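Local coordinates for Polyphosphate:AMP phosphotransferase (Meiothermus ruber H328, PDB 5O6M), which transfers phosphate from inorganic polyphosphate to AMP and ADP, yielding ADP and ATP, and also accepts other nucleoside mono- and diphosphates, at residues D[4-9]-D[224-229]; D[132-137]-D[204-209]; D[161-166]-D[220-225]. The protein carries 1 engineered substitution. All coordinates share one frame; numbering follows the deposited sequence.

Contact 1 of 3, residues D[4-9]-D[224-229]; sequences YRVQPD and WYVIPA
Tyr4 and Val6 reach across to the backbone of strand 224-228, an outermost strand of the chain's five-stranded parallel sheet, and meet it at a single bridge whose two bonds follow the antiparallel pattern. The bridged residues, Arg5 and Tyr225, form a non-hydrogen-bonded pair, flanked by two amide bonds. Val226 N donates to Tyr4 O (3.2 Å) in the carbonyl plane, and Val6 N donates to Trp224 O (2.8 Å) with an N-H...O angle of 151°. Tyr4 O also receives the CA hydrogen of Tyr225.

The Tyr4 side chain can be followed outward. With CG anti to the carbonyl carbon (chi1 -62°), the ring runs along the strand towards Pro228. Tyr4 CB lies 3.6 Å from Val226 O; CD1 comes nearer still to this carbonyl oxygen, at 3.2 Å. One atom further, CE1 meets CD of Pro228 at 3.6 Å, the ring and the proline crossing obliquely. The OH passes Pro228 CG and finishes in hydrogen bonds to Tyr234 and Asp21.

Arg5 lies beside Tyr225, both side chains pointing the same way, so that the Arg5 methylenes line the phenol: CB is 3.6 Å from CE1 of Tyr225. The guanidinium plane stands 82° from the ring. Val6 turns inward, its CG2 resting 3.8 Å from CG2 of Val226, while Ile214 of helix 203-217 also packs on Val6.

Backbone polarity is thus spent on the sheet edge, whereas the side chains add mainly apolar contacts, with the Tyr4 ring also leaning on a backbone carbonyl; the hydroxyl of the buried Tyr4 is satisfied by residues beyond both segments.

Contact 2 of 3, residues D[132-137]-D[204-209]; sequences RVKNLV and DRYQEA. With PO4 (phosphate ion), chain Z.
A first torsion of 164° in Val133 sets CG1 beside the carbonyl carbon and swings CG2 out towards Tyr206, whose own chi1 of -90° brings its ring back to meet the valine although its CB points away from it. The two side chains cross at about a right angle. Val133 CG2 sits over one face of the phenol, 3.9 Å from the centroid of the Tyr206 ring and 18° off its normal, a CH-pi contact; CG1 covers another part of the ring, 3.8 Å from CE1 of Tyr206. The same Val133 CG2 also meets Ala209 CB, at 4.0 Å.

These residues join the end of helix 130-133 to the flank of helix 203-217. The shorter helix closes in a Schellman motif, with Asn135 at positive phi as the C-prime residue and Leu136 N bonded to Val131 O. The turn leads into Leu136, which touches ATP.

Lys134 passes its CE 3.8 Å from Tyr206 OH, and both polar ends go to Asp199, the lysine by a salt bridge and the phenol by a hydrogen bond. Arg132 extends in the other direction, laying one guanidinium face over Ala209 CA. Its edge holds a phosphate ion, probably from the crystallisation liquor: NH2 donates to O2 of the phosphate at 3.1 Å, and NH1 more weakly to O4 at 3.3 Å.

Contact 3 of 3, residues D[161-166]-D[220-225]; sequences TTILKF and EYAPWY
Lys165 and Trp224 form the dense centre of this contact, bridged in a parallel ladder with Phe166 and Tyr225 as the next pair. Tyr225 N donates to Lys165 O at 2.8 Å, nearly straight on to the carbonyl, while the return bond from Lys165 N to Pro223 O is weak at 3.4 Å.

The lysine chain crosses the indole at about a right angle. A bend at chi3 (-69°) folds it over the ring: CB and CE both lie over the same face, CE 3.6 Å from the centroid of the five-membered ring of Trp224. NZ is delivered to Ala222 O (2.9 Å, a weak bond) and is also held by Glu153, Tyr125 and Thr217 O. Since Trp224 NE1 is itself a donor, its approach to NZ is no bond; NE1 binds Thr217 OG1 instead. Replacing Trp224 with an alanine would probably open a gap over the aliphatic part of Lys165, leaving its chain freer to turn and the OG1 of Thr217 without the indole donor.

At the second bridged pair the side chains fit less closely: Phe166 CD1 touches Tyr225 CB at 3.9 Å, but their rings, 27° apart in plane, are slid so far that they barely overlap. Towards the partly exposed Tyr221, where the second segment is loop, the backbones stand wider, with 5.4 Å between Ile163 CA and Ala222 CA against 4.8 Å between Lys165 CA and Trp224 CA; there Ile163 CG2 comes no nearer to Ala222 CB than 4.1 Å.

Strand 161-169 has strand 57-64 on its other flank, in the 2-3-1-4-5 order of P-loop kinases. Helix 145-158 packs on the side of Ile163 and Lys165; helix 232-249 lies against Leu164, Phe166 and Tyr225.

Contacts 1 and 3 flank a single strand: residues 224-228 pair with 161-169 on one edge and with the N-terminal segment on the other, Trp224 and Tyr225 serving both. Their centres are 10 Å apart, and they touch directly, with Arg5 CG 3.7 Å from Pro223 CB and Ile227 CG1 3.7 Å from Phe166 CD1. Contact 2 stands apart, its centre 20 Å from that of contact 1 and 23 Å from that of contact 3, yet helix 203-217 leads along the chain to the shared strand. It is also closer to the nucleotide: the side chain of Tyr206 is about 6 Å from ATP, that of Trp224 about 13 Å.

Contact 1 of 3, residues D[4-9]-D[224-229]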
loop_
_atom_site.group_PDB
_atom_site.type_symbol
_atom_site.label_atom_id
_atom_site.label_comp_id
_atom_site.label_asym_id
_atom_site.label_seq_id
_atom_site.Cartn_x
_atom_site.Cartn_y
_atom_site.Cartn_z
ATOM N N TYR D 4 -35.563 -6.309 -10.131
ATOM C CA TYR D 4 -34.411 -5.526 -10.555
ATOM C C TYR D 4 -33.115 -6.327 -10.568
ATOM O O TYR D 4 -32.093 -5.811 -11.029
ATOM C CB TYR D 4 -34.256 -4.296 -9.653
ATOM C CG TYR D 4 -35.437 -3.353 -9.733
ATOM C CD1 TYR D 4 -35.677 -2.603 -10.878
ATOM C CD2 TYR D 4 -36.323 -3.228 -8.670
ATOM C CE1 TYR D 4 -36.760 -1.742 -10.957
ATOM C CE2 TYR D 4 -37.409 -2.371 -8.739
ATOM C CZ TYR D 4 -37.621 -1.630 -9.884
ATOM O OH TYR D 4 -38.702 -0.778 -9.955
ATOM N N ARG D 5 -33.138 -7.569 -10.091
ATOM C CA ARG D 5 -31.955 -8.421 -10.074
ATOM C C ARG D 5 -31.784 -9.062 -11.448
ATOM O O ARG D 5 -32.529 -9.975 -11.815
ATOM C CB ARG D 5 -32.087 -9.479 -8.982
ATOM C CG ARG D 5 -30.812 -10.254 -8.711
ATOM C CD ARG D 5 -30.946 -11.173 -7.498
ATOM N NE ARG D 5 -31.816 -12.318 -7.751
ATOM C CZ ARG D 5 -32.999 -12.507 -7.173
ATOM N NH1 ARG D 5 -33.460 -11.629 -6.292
ATOM N NH2 ARG D 5 -33.719 -13.583 -7.469
ATOM N N VAL D 6 -30.805 -8.578 -12.215
ATOM C CA VAL D 6 -30.524 -9.151 -13.529
ATOM C C VAL D 6 -30.250 -10.640 -13.373
ATOM O O VAL D 6 -29.257 -11.045 -12.753
ATOM C CB VAL D 6 -29.347 -8.427 -14.195
ATOM C CG1 VAL D 6 -28.989 -9.093 -15.522
ATOM C CG2 VAL D 6 -29.684 -6.957 -14.408
ATOM N N GLN D 7 -31.116 -11.464 -13.960
ATOM C CA GLN D 7 -30.976 -12.903 -13.827
ATOM C C GLN D 7 -29.718 -13.387 -14.543
ATOM O O GLN D 7 -29.302 -12.809 -15.550
ATOM C CB GLN D 7 -32.196 -13.617 -14.401
ATOM C CG GLN D 7 -33.498 -13.285 -13.691
ATOM C CD GLN D 7 -33.485 -13.705 -12.235
ATOM O OE1 GLN D 7 -32.706 -14.571 -11.835
ATOM N NE2 GLN D 7 -34.349 -13.092 -11.433
ATOM N N PRO D 8 -29.095 -14.449 -14.043
ATOM C CA PRO D 8 -27.833 -14.945 -14.604
ATOM C C PRO D 8 -28.026 -15.864 -15.810
ATOM O O PRO D 8 -27.416 -16.929 -15.908
ATOM C CB PRO D 8 -27.206 -15.695 -13.423
ATOM C CG PRO D 8 -28.121 -15.458 -12.227
ATOM C CD PRO D 8 -29.453 -15.146 -12.799
ATOM N N ASP D 9 -28.885 -15.446 -16.739
ATOM C CA ASP D 9 -29.183 -16.234 -17.929
ATOM C C ASP D 9 -28.577 -15.646 -19.199
ATOM O O ASP D 9 -28.851 -16.146 -20.294
ATOM C CB ASP D 9 -30.698 -16.404 -18.080
ATOM C CG ASP D 9 -31.445 -15.086 -18.028
ATOM O OD1 ASP D 9 -30.892 -14.063 -18.483
ATOM O OD2 ASP D 9 -32.589 -15.076 -17.527
ATOM N N TRP D 224 -26.187 -8.131 -10.518
ATOM C CA TRP D 224 -26.384 -6.743 -10.906
ATOM C C TRP D 224 -27.826 -6.336 -10.643
ATOM O O TRP D 224 -28.758 -7.108 -10.889
ATOM C CB TRP D 224 -26.058 -6.532 -12.385
ATOM C CG TRP D 224 -24.615 -6.267 -12.672
ATOM C CD1 TRP D 224 -23.693 -7.167 -13.116
ATOM C CD2 TRP D 224 -23.931 -5.010 -12.560
ATOM N NE1 TRP D 224 -22.472 -6.554 -13.280
ATOM C CE2 TRP D 224 -22.590 -5.231 -12.944
ATOM C CE3 TRP D 224 -24.318 -3.726 -12.165
ATOM C CZ2 TRP D 224 -21.633 -4.213 -12.944
ATOM C CZ3 TRP D 224 -23.367 -2.712 -12.169
ATOM C CH2 TRP D 224 -22.041 -2.965 -12.554
ATOM N N TYR D 225 -28.006 -5.116 -10.146
ATOM C CA TYR D 225 -29.320 -4.505 -10.024
ATOM C C TYR D 225 -29.364 -3.268 -10.904
ATOM O O TYR D 225 -28.499 -2.394 -10.794
ATOM C CB TYR D 225 -29.638 -4.125 -8.579
ATOM C CG TYR D 225 -29.698 -5.301 -7.637
ATOM C CD1 TYR D 225 -30.881 -6.003 -7.441
ATOM C CD2 TYR D 225 -28.569 -5.708 -6.937
ATOM C CE1 TYR D 225 -30.934 -7.081 -6.576
ATOM C CE2 TYR D 225 -28.614 -6.781 -6.070
ATOM C CZ TYR D 225 -29.795 -7.463 -5.894
ATOM O OH TYR D 225 -29.827 -8.529 -5.028
ATOM N N VAL D 226 -30.353 -3.209 -11.787
ATOM C CA VAL D 226 -30.612 -2.014 -12.579
ATOM C C VAL D 226 -31.568 -1.141 -11.778
ATOM O O VAL D 226 -32.656 -1.585 -11.397
ATOM C CB VAL D 226 -31.190 -2.364 -13.957
ATOM C CG1 VAL D 226 -31.508 -1.094 -14.731
ATOM C CG2 VAL D 226 -30.215 -3.233 -14.729
ATOM N N ILE D 227 -31.154 0.092 -11.508
ATOM C CA ILE D 227 -31.872 1.006 -10.629
ATOM C C ILE D 227 -32.459 2.122 -11.492
ATOM O O ILE D 227 -31.704 2.930 -12.055
ATOM C CB ILE D 227 -30.961 1.576 -9.533
ATOM C CG1 ILE D 227 -30.291 0.444 -8.742
ATOM C CG2 ILE D 227 -31.748 2.514 -8.617
ATOM C CD1 ILE D 227 -31.275 -0.466 -8.029
ATOM N N PRO D 228 -33.783 2.190 -11.656
ATOM C CA PRO D 228 -34.370 3.370 -12.301
ATOM C C PRO D 228 -33.949 4.611 -11.536
ATOM O O PRO D 228 -34.318 4.781 -10.369
ATOM C CB PRO D 228 -35.881 3.120 -12.209
ATOM C CG PRO D 228 -36.016 1.641 -11.988
ATOM C CD PRO D 228 -34.807 1.235 -11.199
ATOM N N ALA D 229 -33.159 5.475 -12.171
ATOM C CA ALA D 229 -32.475 6.541 -11.454
ATOM C C ALA D 229 -32.791 7.930 -11.990
ATOM O O ALA D 229 -32.115 8.894 -11.612
ATOM C CB ALA D 229 -30.960 6.299 -11.478
#

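Contact 2 of 3, residues D[132-137]-D[204-209]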
loop_
_atom_site.group_PDB
_atom_site.type_symbol
_atom_site.label_atom_id
_atom_site.label_comp_id
_atom_site.label_asym_id
_atom_site.label_seq_id
_atom_site.Cartn_x
_atom_site.Cartn_y
_atom_site.Cartn_z
ATOM N N ARG D 132 -13.345 -0.218 -23.314
ATOM C CA ARG D 132 -13.927 -0.772 -24.532
ATOM C C ARG D 132 -14.416 0.324 -25.475
ATOM O O ARG D 132 -14.125 0.296 -26.675
ATOM C CB ARG D 132 -15.065 -1.726 -24.174
ATOM C CG ARG D 132 -16.159 -1.829 -25.228
ATOM C CD ARG D 132 -17.109 -2.969 -24.906
ATOM N NE ARG D 132 -18.350 -2.897 -25.673
ATOM C CZ ARG D 132 -19.132 -3.941 -25.929
ATOM N NH1 ARG D 132 -18.795 -5.149 -25.496
ATOM N NH2 ARG D 132 -20.248 -3.780 -26.627
ATOM N N VAL D 133 -15.159 1.298 -24.946
ATOM C CA VAL D 133 -15.778 2.311 -25.801
ATOM C C VAL D 133 -14.717 3.090 -26.568
ATOM O O VAL D 133 -14.897 3.413 -27.748
ATOM C CB VAL D 133 -16.670 3.246 -24.964
ATOM C CG1 VAL D 133 -16.996 4.506 -25.751
ATOM C CG2 VAL D 133 -17.944 2.526 -24.546
ATOM N N LYS D 134 -13.604 3.409 -25.914
ATOM C CA LYS D 134 -12.528 4.173 -26.527
ATOM C C LYS D 134 -11.376 3.291 -26.986
ATOM O O LYS D 134 -10.297 3.809 -27.297
ATOM C CB LYS D 134 -12.024 5.248 -25.563
ATOM C CG LYS D 134 -13.083 6.268 -25.198
ATOM C CD LYS D 134 -12.529 7.357 -24.293
ATOM C CE LYS D 134 -13.617 8.353 -23.907
ATOM N NZ LYS D 134 -13.179 9.284 -22.831
ATOM N N ASN D 135 -11.570 1.975 -27.013
ATOM C CA ASN D 135 -10.547 1.037 -27.471
ATOM C C ASN D 135 -9.190 1.351 -26.843
ATOM O O ASN D 135 -8.178 1.506 -27.530
ATOM C CB ASN D 135 -10.451 1.034 -28.997
ATOM C CG ASN D 135 -11.769 0.696 -29.664
ATOM O OD1 ASN D 135 -12.381 1.542 -30.319
ATOM N ND2 ASN D 135 -12.217 -0.544 -29.495
ATOM N N LEU D 136 -9.170 1.430 -25.510
ATOM C CA LEU D 136 -7.907 1.643 -24.814
ATOM C C LEU D 136 -7.027 0.403 -24.859
ATOM O O LEU D 136 -5.815 0.508 -24.652
ATOM C CB LEU D 136 -8.168 2.068 -23.370
ATOM C CG LEU D 136 -8.944 3.378 -23.216
ATOM C CD1 LEU D 136 -9.073 3.769 -21.750
ATOM C CD2 LEU D 136 -8.286 4.494 -24.018
ATOM N N VAL D 137 -7.618 -0.762 -25.103
ATOM C CA VAL D 137 -6.883 -1.966 -25.488
ATOM C C VAL D 137 -7.672 -2.681 -26.574
ATOM O O VAL D 137 -8.890 -2.498 -26.701
ATOM C CB VAL D 137 -6.642 -2.911 -24.295
ATOM C CG1 VAL D 137 -5.857 -2.202 -23.199
ATOM C CG2 VAL D 137 -7.965 -3.440 -23.760
ATOM N N ASP D 204 -24.491 6.019 -27.007
ATOM C CA ASP D 204 -24.982 4.705 -27.416
ATOM C C ASP D 204 -23.913 3.629 -27.271
ATOM O O ASP D 204 -24.212 2.504 -26.852
ATOM C CB ASP D 204 -25.513 4.758 -28.848
ATOM C CG ASP D 204 -26.751 5.625 -28.976
ATOM O OD1 ASP D 204 -27.663 5.478 -28.134
ATOM O OD2 ASP D 204 -26.814 6.449 -29.912
ATOM N N ARG D 205 -22.663 3.944 -27.616
ATOM C CA ARG D 205 -21.608 2.955 -27.437
ATOM C C ARG D 205 -21.407 2.616 -25.964
ATOM O O ARG D 205 -21.104 1.463 -25.630
ATOM C CB ARG D 205 -20.306 3.444 -28.067
ATOM C CG ARG D 205 -20.309 3.413 -29.590
ATOM C CD ARG D 205 -18.889 3.392 -30.138
ATOM N NE ARG D 205 -18.609 4.531 -31.007
ATOM C CZ ARG D 205 -18.612 4.482 -32.336
ATOM N NH1 ARG D 205 -18.344 5.572 -33.043
ATOM N NH2 ARG D 205 -18.881 3.342 -32.960
ATOM N N TYR D 206 -21.582 3.595 -25.070
ATOM C CA TYR D 206 -21.521 3.309 -23.637
ATOM C C TYR D 206 -22.684 2.432 -23.188
ATOM O O TYR D 206 -22.492 1.492 -22.409
ATOM C CB TYR D 206 -21.489 4.608 -22.829
ATOM C CG TYR D 206 -20.098 5.139 -22.556
ATOM C CD1 TYR D 206 -19.620 6.271 -23.198
ATOM C CD2 TYR D 206 -19.262 4.498 -21.652
ATOM C CE1 TYR D 206 -18.344 6.753 -22.943
ATOM C CE2 TYR D 206 -17.988 4.970 -21.390
ATOM C CZ TYR D 206 -17.534 6.097 -22.039
ATOM O OH TYR D 206 -16.264 6.567 -21.780
ATOM N N GLN D 207 -23.901 2.730 -23.653
ATOM C CA GLN D 207 -25.046 1.902 -23.285
ATOM C C GLN D 207 -24.841 0.456 -23.719
ATOM O O GLN D 207 -25.202 -0.477 -22.992
ATOM C CB GLN D 207 -26.329 2.471 -23.893
ATOM C CG GLN D 207 -26.675 3.865 -23.401
ATOM C CD GLN D 207 -27.277 3.858 -22.012
ATOM O OE1 GLN D 207 -28.376 3.344 -21.802
ATOM N NE2 GLN D 207 -26.559 4.427 -21.053
ATOM N N GLU D 208 -24.274 0.251 -24.908
ATOM C CA GLU D 208 -23.996 -1.104 -25.371
ATOM C C GLU D 208 -22.985 -1.796 -24.465
ATOM O O GLU D 208 -23.146 -2.974 -24.126
ATOM C CB GLU D 208 -23.498 -1.065 -26.815
ATOM C CG GLU D 208 -24.551 -0.605 -27.806
ATOM C CD GLU D 208 -23.977 -0.266 -29.166
ATOM O OE1 GLU D 208 -22.748 -0.396 -29.346
ATOM O OE2 GLU D 208 -24.756 0.140 -30.054
ATOM N N ALA D 209 -21.932 -1.079 -24.067
ATOM C CA ALA D 209 -20.933 -1.670 -23.183
ATOM C C ALA D 209 -21.549 -2.058 -21.845
ATOM O O ALA D 209 -21.233 -3.120 -21.293
ATOM C CB ALA D 209 -19.767 -0.701 -22.982
HETATM P P PO4 Z . -21.701 -7.366 -27.384
HETATM O O1 PO4 Z . -22.846 -6.981 -26.477
HETATM O O2 PO4 Z . -21.308 -6.184 -28.240
HETATM O O3 PO4 Z . -22.138 -8.505 -28.273
HETATM O O4 PO4 Z . -20.512 -7.800 -26.558
#

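Contact 3 of 3, residues D[161-166]-D[220-225]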
loop_
_atom_site.group_PDB
_atom_site.type_symbol
_atom_site.label_atom_id
_atom_site.label_comp_id
_atom_site.label_asym_id
_atom_site.label_seq_id
_atom_site.Cartn_x
_atom_site.Cartn_y
_atom_site.Cartn_z
ATOM N N THR D 161 -17.296 -12.500 0.915
ATOM C CA THR D 161 -17.728 -11.149 0.573
ATOM C C THR D 161 -19.136 -11.180 -0.014
ATOM O O THR D 161 -19.391 -11.898 -0.987
ATOM C CB THR D 161 -16.754 -10.491 -0.408
ATOM O OG1 THR D 161 -15.451 -10.412 0.185
ATOM C CG2 THR D 161 -17.225 -9.091 -0.755
ATOM N N THR D 162 -20.042 -10.407 0.581
ATOM C CA THR D 162 -21.352 -10.151 -0.005
ATOM C C THR D 162 -21.237 -9.008 -1.007
ATOM O O THR D 162 -20.819 -7.900 -0.651
ATOM C CB THR D 162 -22.379 -9.811 1.075
ATOM O OG1 THR D 162 -22.604 -10.955 1.910
ATOM C CG2 THR D 162 -23.680 -9.379 0.440
ATOM N N ILE D 163 -21.627 -9.268 -2.252
ATOM C CA ILE D 163 -21.394 -8.357 -3.366
ATOM C C ILE D 163 -22.728 -7.836 -3.874
ATOM O O ILE D 163 -23.614 -8.621 -4.233
ATOM C CB ILE D 163 -20.615 -9.042 -4.500
ATOM C CG1 ILE D 163 -19.285 -9.585 -3.981
ATOM C CG2 ILE D 163 -20.392 -8.073 -5.656
ATOM C CD1 ILE D 163 -18.516 -10.392 -5.015
ATOM N N LEU D 164 -22.864 -6.515 -3.918
ATOM C CA LEU D 164 -23.999 -5.861 -4.551
ATOM C C LEU D 164 -23.475 -4.925 -5.628
ATOM O O LEU D 164 -22.610 -4.085 -5.358
ATOM C CB LEU D 164 -24.840 -5.073 -3.535
ATOM C CG LEU D 164 -25.577 -5.859 -2.451
ATOM C CD1 LEU D 164 -26.838 -5.119 -2.024
ATOM C CD2 LEU D 164 -25.907 -7.262 -2.926
ATOM N N LYS D 165 -24.007 -5.057 -6.838
ATOM C CA LYS D 165 -23.633 -4.193 -7.947
ATOM C C LYS D 165 -24.866 -3.435 -8.411
ATOM O O LYS D 165 -25.900 -4.040 -8.713
ATOM C CB LYS D 165 -23.011 -5.002 -9.088
ATOM C CG LYS D 165 -21.744 -5.745 -8.670
ATOM C CD LYS D 165 -21.165 -6.590 -9.796
ATOM C CE LYS D 165 -22.033 -7.782 -10.137
ATOM N NZ LYS D 165 -21.327 -8.701 -11.083
ATOM N N PHE D 166 -24.761 -2.110 -8.439
ATOM C CA PHE D 166 -25.865 -1.234 -8.807
ATOM C C PHE D 166 -25.491 -0.461 -10.061
ATOM O O PHE D 166 -24.470 0.237 -10.083
ATOM C CB PHE D 166 -26.202 -0.264 -7.670
ATOM C CG PHE D 166 -26.720 -0.931 -6.428
ATOM C CD1 PHE D 166 -28.038 -1.351 -6.348
ATOM C CD2 PHE D 166 -25.892 -1.134 -5.338
ATOM C CE1 PHE D 166 -28.521 -1.965 -5.202
ATOM C CE2 PHE D 166 -26.367 -1.749 -4.189
ATOM C CZ PHE D 166 -27.684 -2.161 -4.119
ATOM N N GLU D 220 -25.179 -15.463 -9.745
ATOM C CA GLU D 220 -25.906 -15.703 -8.504
ATOM C C GLU D 220 -25.066 -15.378 -7.278
ATOM O O GLU D 220 -25.628 -15.143 -6.203
ATOM C CB GLU D 220 -26.383 -17.157 -8.436
ATOM C CG GLU D 220 -26.546 -17.819 -9.792
ATOM C CD GLU D 220 -25.214 -18.168 -10.423
ATOM O OE1 GLU D 220 -24.360 -18.744 -9.716
ATOM O OE2 GLU D 220 -25.011 -17.840 -11.614
ATOM N N TYR D 221 -23.742 -15.366 -7.411
ATOM C CA TYR D 221 -22.876 -14.919 -6.332
ATOM C C TYR D 221 -22.564 -13.429 -6.401
ATOM O O TYR D 221 -22.022 -12.887 -5.433
ATOM C CB TYR D 221 -21.556 -15.699 -6.334
ATOM C CG TYR D 221 -20.821 -15.670 -7.655
ATOM C CD1 TYR D 221 -20.056 -14.567 -8.016
ATOM C CD2 TYR D 221 -20.855 -16.754 -8.522
ATOM C CE1 TYR D 221 -19.378 -14.526 -9.218
ATOM C CE2 TYR D 221 -20.171 -16.727 -9.725
ATOM C CZ TYR D 221 -19.435 -15.608 -10.068
ATOM O OH TYR D 221 -18.751 -15.562 -11.261
ATOM N N ALA D 222 -22.893 -12.758 -7.510
ATOM C CA ALA D 222 -22.591 -11.335 -7.684
ATOM C C ALA D 222 -23.624 -10.705 -8.612
ATOM O O ALA D 222 -23.344 -10.410 -9.780
ATOM C CB ALA D 222 -21.175 -11.142 -8.223
ATOM N N PRO D 223 -24.834 -10.470 -8.113
ATOM C CA PRO D 223 -25.903 -9.957 -8.975
ATOM C C PRO D 223 -25.737 -8.482 -9.314
ATOM O O PRO D 223 -25.221 -7.684 -8.526
ATOM C CB PRO D 223 -27.161 -10.177 -8.128
ATOM C CG PRO D 223 -26.664 -10.053 -6.721
ATOM C CD PRO D 223 -25.294 -10.690 -6.731
ATOM N N TRP D 224 -26.187 -8.131 -10.518
ATOM C CA TRP D 224 -26.384 -6.743 -10.906
ATOM C C TRP D 224 -27.826 -6.336 -10.643
ATOM O O TRP D 224 -28.758 -7.108 -10.889
ATOM C CB TRP D 224 -26.058 -6.532 -12.385
ATOM C CG TRP D 224 -24.615 -6.267 -12.672
ATOM C CD1 TRP D 224 -23.693 -7.167 -13.116
ATOM C CD2 TRP D 224 -23.931 -5.010 -12.560
ATOM N NE1 TRP D 224 -22.472 -6.554 -13.280
ATOM C CE2 TRP D 224 -22.590 -5.231 -12.944
ATOM C CE3 TRP D 224 -24.318 -3.726 -12.165
ATOM C CZ2 TRP D 224 -21.633 -4.213 -12.944
ATOM C CZ3 TRP D 224 -23.367 -2.712 -12.169
ATOM C CH2 TRP D 224 -22.041 -2.965 -12.554
ATOM N N TYR D 225 -28.006 -5.116 -10.146
ATOM C CA TYR D 225 -29.320 -4.505 -10.024
ATOM C C TYR D 225 -29.364 -3.268 -10.904
ATOM O O TYR D 225 -28.499 -2.394 -10.794
ATOM C CB TYR D 225 -29.638 -4.125 -8.579
ATOM C CG TYR D 225 -29.698 -5.301 -7.637
ATOM C CD1 TYR D 225 -30.881 -6.003 -7.441
ATOM C CD2 TYR D 225 -28.569 -5.708 -6.937
ATOM C CE1 TYR D 225 -30.934 -7.081 -6.576
ATOM C CE2 TYR D 225 -28.614 -6.781 -6.070
ATOM C CZ TYR D 225 -29.795 -7.463 -5.894
ATOM O OH TYR D 225 -29.827 -8.529 -5.028
#